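Local coordinates for mucus binding protein (Lactobacillus reuteri, PDB 3I57) that probably helps the bacterium adhere to mucus as one repeat of a cell-wall-anchored surface protein, a repeat found also to bind immunoglobulins, at residues Ile30-Thr34 against Lys50-Pro54; Gly89-Thr93 against Thr119-Asn123. All blocks are in the same frame, centred on the assembly; numbering follows the deposited sequence.

Interaction 1: Ile30-Thr34 against Lys50-Pro54; sequences IPYST and KDNFP
Phe53 pushes its ring in among Ile30, Tyr32 and Thr34, and each of the three meets a different part of it. Tyr32 turns an edge to one face of the phenylalanine, in a T-shaped pair with ring centroids 5.5 Å apart and planes at 72°; its CD2 sits over the rim of that face rather than its middle. Ile30 meets the ring at its edge instead, CG2 lying near the ring plane 3.8 Å from Phe53 CZ. Thr34 CG2 packs obliquely at the base, 3.6 Å from Phe53 CB. With Thr34 OG1 set between its own N and carbonyl carbon (chi1 53°), the hydroxyl faces Asp51 while the methyl stays on the phenylalanine. Thr34 OG1 donates to Asp51 OD2 at 2.7 Å, on the syn side but 30° out of the carboxylate plane. The other oxygen, Asp51 OD1, accepts from Phe53 N at 2.9 Å, so both carboxylate oxygens are engaged, which should hold the group's rotation. Beyond the pair, Tyr32 OH bonds to Asp20 and Tyr8, and Tyr69 makes a second edge-to-face contact with Phe53. The Asp51 to Phe53 bond closes an Asx turn at the end of strand 46-51, and the aromatic cluster packs loop 30-34 against that end in a beta-grasp domain.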
loop_
_atom_site.group_PDB
_atom_site.type_symbol
_atom_site.label_atom_id
_atom_site.label_comp_id
_atom_site.label_asym_id
_atom_site.label_seq_id
_atom_site.Cartn_x
_atom_site.Cartn_y
_atom_site.Cartn_z
ATOM N N ILE A 30 -0.678 -1.119 42.978
ATOM C CA ILE A 30 -1.797 -1.310 42.009
ATOM C C ILE A 30 -1.638 -2.705 41.392
ATOM O O ILE A 30 -0.622 -2.966 40.796
ATOM C CB ILE A 30 -1.827 -0.223 40.893
ATOM C CG1 ILE A 30 -2.080 1.184 41.467
ATOM C CG2 ILE A 30 -2.895 -0.593 39.828
ATOM C CD1 ILE A 30 -1.573 2.327 40.565
ATOM N N PRO A 31 -2.613 -3.614 41.584
ATOM C CA PRO A 31 -2.416 -4.996 41.157
ATOM C C PRO A 31 -2.736 -5.145 39.693
ATOM O O PRO A 31 -3.777 -5.709 39.327
ATOM C CB PRO A 31 -3.400 -5.793 42.031
ATOM C CG PRO A 31 -4.478 -4.811 42.357
ATOM C CD PRO A 31 -3.838 -3.450 42.391
ATOM N N TYR A 32 -1.857 -4.599 38.855
ATOM C CA TYR A 32 -2.080 -4.574 37.418
ATOM C C TYR A 32 -0.743 -4.667 36.708
ATOM O O TYR A 32 0.283 -4.121 37.176
ATOM C CB TYR A 32 -2.749 -3.243 37.029
ATOM C CG TYR A 32 -3.219 -3.118 35.599
ATOM C CD1 TYR A 32 -4.494 -3.541 35.228
ATOM C CD2 TYR A 32 -2.411 -2.525 34.636
ATOM C CE1 TYR A 32 -4.950 -3.422 33.925
ATOM C CE2 TYR A 32 -2.844 -2.397 33.342
ATOM C CZ TYR A 32 -4.118 -2.826 32.987
ATOM O OH TYR A 32 -4.506 -2.684 31.687
ATOM N N SER A 33 -0.789 -5.330 35.563
ATOM C CA SER A 33 0.310 -5.329 34.607
ATOM C C SER A 33 -0.236 -5.010 33.223
ATOM O O SER A 33 -1.336 -5.439 32.859
ATOM C CB SER A 33 0.980 -6.696 34.554
ATOM O OG SER A 33 1.712 -6.863 33.353
ATOM N N THR A 34 0.538 -4.270 32.455
ATOM C CA THR A 34 0.161 -3.934 31.093
ATOM C C THR A 34 0.476 -5.079 30.138
ATOM O O THR A 34 0.219 -4.963 28.941
ATOM C CB THR A 34 0.942 -2.714 30.615
ATOM O OG1 THR A 34 2.349 -2.975 30.818
ATOM C CG2 THR A 34 0.476 -1.423 31.390
ATOM N N LYS A 50 5.306 3.459 23.869
ATOM C CA LYS A 50 5.571 3.951 25.198
ATOM C C LYS A 50 4.559 3.441 26.220
ATOM O O LYS A 50 3.364 3.736 26.124
ATOM C CB LYS A 50 5.575 5.470 25.198
ATOM C CG LYS A 50 5.790 6.032 26.589
ATOM C CD LYS A 50 6.793 7.147 26.571
ATOM C CE LYS A 50 8.012 6.664 25.837
ATOM N NZ LYS A 50 9.220 7.050 26.560
ATOM N N ASP A 51 5.044 2.680 27.199
ATOM C CA ASP A 51 4.197 2.240 28.317
ATOM C C ASP A 51 4.460 3.171 29.500
ATOM O O ASP A 51 5.538 3.140 30.100
ATOM C CB ASP A 51 4.549 0.791 28.662
ATOM C CG ASP A 51 3.793 0.240 29.884
ATOM O OD1 ASP A 51 3.060 0.983 30.580
ATOM O OD2 ASP A 51 3.974 -0.972 30.134
ATOM N N ASN A 52 3.466 3.990 29.826
ATOM C CA ASN A 52 3.575 5.005 30.882
ATOM C C ASN A 52 3.057 4.531 32.233
ATOM O O ASN A 52 3.002 5.308 33.179
ATOM C CB ASN A 52 2.814 6.262 30.466
ATOM C CG ASN A 52 3.467 6.981 29.314
ATOM O OD1 ASN A 52 2.804 7.349 28.329
ATOM N ND2 ASN A 52 4.774 7.172 29.410
ATOM N N PHE A 53 2.690 3.265 32.338
ATOM C CA PHE A 53 2.276 2.704 33.625
ATOM C C PHE A 53 3.525 2.306 34.416
ATOM O O PHE A 53 4.251 1.416 34.003
ATOM C CB PHE A 53 1.413 1.448 33.427
ATOM C CG PHE A 53 0.827 0.909 34.722
ATOM C CD1 PHE A 53 -0.180 1.602 35.382
ATOM C CD2 PHE A 53 1.275 -0.286 35.269
ATOM C CE1 PHE A 53 -0.709 1.108 36.577
ATOM C CE2 PHE A 53 0.753 -0.779 36.468
ATOM C CZ PHE A 53 -0.227 -0.096 37.116
ATOM N N PRO A 54 3.787 2.974 35.547
ATOM C CA PRO A 54 5.050 2.737 36.212
ATOM C C PRO A 54 5.077 1.416 36.976
ATOM O O PRO A 54 4.125 1.093 37.662
ATOM C CB PRO A 54 5.153 3.901 37.205
ATOM C CG PRO A 54 4.167 4.896 36.762
ATOM C CD PRO A 54 3.059 4.092 36.155
#

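Interaction 2: Gly89-Thr93 against Thr119-Asn123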
loop_
_atom_site.group_PDB
_atom_site.type_symbol
_atom_site.label_atom_id
_atom_site.label_comp_id
_atom_site.label_asym_id
_atom_site.label_seq_id
_atom_site.Cartn_x
_atom_site.Cartn_y
_atom_site.Cartn_z
ATOM N N GLY A 89 -7.204 -2.725 -1.708
ATOM C CA GLY A 89 -7.252 -3.247 -3.099
ATOM C C GLY A 89 -6.207 -2.703 -4.073
ATOM O O GLY A 89 -6.233 -3.031 -5.257
ATOM N N THR A 90 -5.274 -1.898 -3.595
ATOM C CA THR A 90 -4.196 -1.397 -4.475
ATOM C C THR A 90 -3.205 -2.518 -4.720
ATOM O O THR A 90 -3.108 -3.446 -3.923
ATOM C CB THR A 90 -3.489 -0.161 -3.909
ATOM O OG1 THR A 90 -2.988 -0.457 -2.599
ATOM C CG2 THR A 90 -4.460 1.004 -3.812
ATOM N N LYS A 91 -2.459 -2.436 -5.826
ATOM C CA LYS A 91 -1.546 -3.509 -6.180
ATOM C C LYS A 91 -0.136 -3.012 -6.358
ATOM O O LYS A 91 0.092 -1.809 -6.597
ATOM C CB LYS A 91 -1.981 -4.173 -7.487
ATOM C CG LYS A 91 -3.214 -5.024 -7.350
ATOM C CD LYS A 91 -3.604 -5.614 -8.692
ATOM C CE LYS A 91 -5.023 -6.133 -8.650
ATOM N NZ LYS A 91 -5.234 -7.220 -7.657
ATOM N N GLY A 92 0.804 -3.948 -6.272
ATOM C CA GLY A 92 2.212 -3.677 -6.576
ATOM C C GLY A 92 2.615 -3.837 -8.035
ATOM O O GLY A 92 3.794 -3.756 -8.372
ATOM N N THR A 93 1.629 -4.049 -8.904
ATOM C CA THR A 93 1.898 -4.304 -10.301
ATOM C C THR A 93 0.968 -3.498 -11.185
ATOM O O THR A 93 -0.119 -3.116 -10.763
ATOM C CB THR A 93 1.737 -5.803 -10.636
ATOM O OG1 THR A 93 0.417 -6.254 -10.278
ATOM C CG2 THR A 93 2.762 -6.606 -9.863
ATOM N N THR A 119 4.802 -4.674 -18.046
ATOM C CA THR A 119 4.378 -4.726 -16.650
ATOM C C THR A 119 5.375 -4.005 -15.774
ATOM O O THR A 119 6.590 -4.183 -15.936
ATOM C CB THR A 119 4.267 -6.211 -16.201
ATOM O OG1 THR A 119 3.194 -6.821 -16.935
ATOM C CG2 THR A 119 3.997 -6.310 -14.711
ATOM N N PHE A 120 4.882 -3.147 -14.874
ATOM C CA PHE A 120 5.735 -2.467 -13.904
ATOM C C PHE A 120 5.482 -3.030 -12.526
ATOM O O PHE A 120 4.405 -3.572 -12.279
ATOM C CB PHE A 120 5.382 -0.980 -13.831
ATOM C CG PHE A 120 5.679 -0.254 -15.098
ATOM C CD1 PHE A 120 6.886 0.399 -15.254
ATOM C CD2 PHE A 120 4.776 -0.281 -16.146
ATOM C CE1 PHE A 120 7.180 1.045 -16.445
ATOM C CE2 PHE A 120 5.034 0.397 -17.340
ATOM C CZ PHE A 120 6.239 1.042 -17.494
ATOM N N THR A 121 6.480 -2.924 -11.651
ATOM C CA THR A 121 6.336 -3.423 -10.287
ATOM C C THR A 121 6.752 -2.351 -9.298
ATOM O O THR A 121 7.501 -1.435 -9.630
ATOM C CB THR A 121 7.215 -4.681 -10.002
ATOM O OG1 THR A 121 8.612 -4.324 -10.023
ATOM C CG2 THR A 121 6.961 -5.741 -11.015
ATOM N N ARG A 122 6.248 -2.472 -8.084
ATOM C CA ARG A 122 6.639 -1.545 -7.011
ATOM C C ARG A 122 6.574 -2.308 -5.691
ATOM O O ARG A 122 5.659 -3.130 -5.485
ATOM C CB ARG A 122 5.749 -0.293 -7.013
ATOM C CG ARG A 122 4.241 -0.552 -6.766
ATOM C CD ARG A 122 3.418 0.704 -6.959
ATOM N NE ARG A 122 1.987 0.426 -6.837
ATOM C CZ ARG A 122 1.049 1.371 -6.831
ATOM N NH1 ARG A 122 1.393 2.653 -6.906
ATOM N NH2 ARG A 122 -0.231 1.035 -6.723
ATOM N N ASN A 123 7.571 -2.086 -4.834
ATOM C CA ASN A 123 7.541 -2.650 -3.495
ATOM C C ASN A 123 6.741 -1.744 -2.609
ATOM O O ASN A 123 6.434 -0.637 -2.984
ATOM C CB ASN A 123 8.951 -2.816 -2.934
ATOM C CG ASN A 123 9.633 -4.006 -3.542
ATOM O OD1 ASN A 123 9.884 -5.017 -2.873
ATOM N ND2 ASN A 123 9.856 -3.935 -4.826
#
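Arg122 reaches along the loop 89-93 and grips the carbonyl oxygen of Lys91 side-on, with NE and NH2 each 2.9 Å from Lys91 O. The oxygen lies exactly in the guanidinium plane, at its edge, so one acceptor takes two N-H groups; the angles at hydrogen, 145° for NE and 147° for NH2, show both bonds bent inward to the shared atom. Arg122 CG stands between its own backbone N and carbonyl carbon (chi1 62°), and from there the chain runs extended to NE, laying the arginine beside the loop. A third bond comes from its backbone: Arg122 N donates to Gly92 O at 2.8 Å. With an alanine here both side-chain donors to Lys91 O are gone, and the loop before strand 93-104 would probably be less firmly held.

Arg122 CG rests 3.7 Å from Gly92 CA, where a side chain on the glycine would run into Arg122 O. Thr93 and Thr121 form an antiparallel non-hydrogen-bonded pair, their side chains on one face of the sheet. Around it, CA-H...O contacts bring Thr121 CA to 3.2 Å from Gly92 O and Thr93 CA to 3.3 Å from Phe120 O.

Thr121 OG1 bonds to Glu140 and Asn139, and Phe120 and Arg122 both pack on Trp138 from a neighbouring loop. The contact thus marks where strand 93-104 begins its antiparallel pairing with strand 112-127, which also pairs with strands 67-80 and 133-135.

The two contacts lie in series along an elongated chain, with centres 42 Å apart and nearest atoms about 27 Å apart, so they do not touch. Interaction 1 belongs to the Mucin binding domain and interaction 2 to the Muc B2-like domain. Strand pairing nevertheless connects them: strand 46-51, whose end takes part in interaction 1, pairs with strand 67-80, and that strand pairs in turn with strand 112-127 of interaction 2. Interaction 1 is near the calcium site formed by Gln2, Asp60, Asp62 and Asn65; the Ile30 side chain is about 9 Å from the ion, though it is no ligand. Interaction 2 lies away from this site.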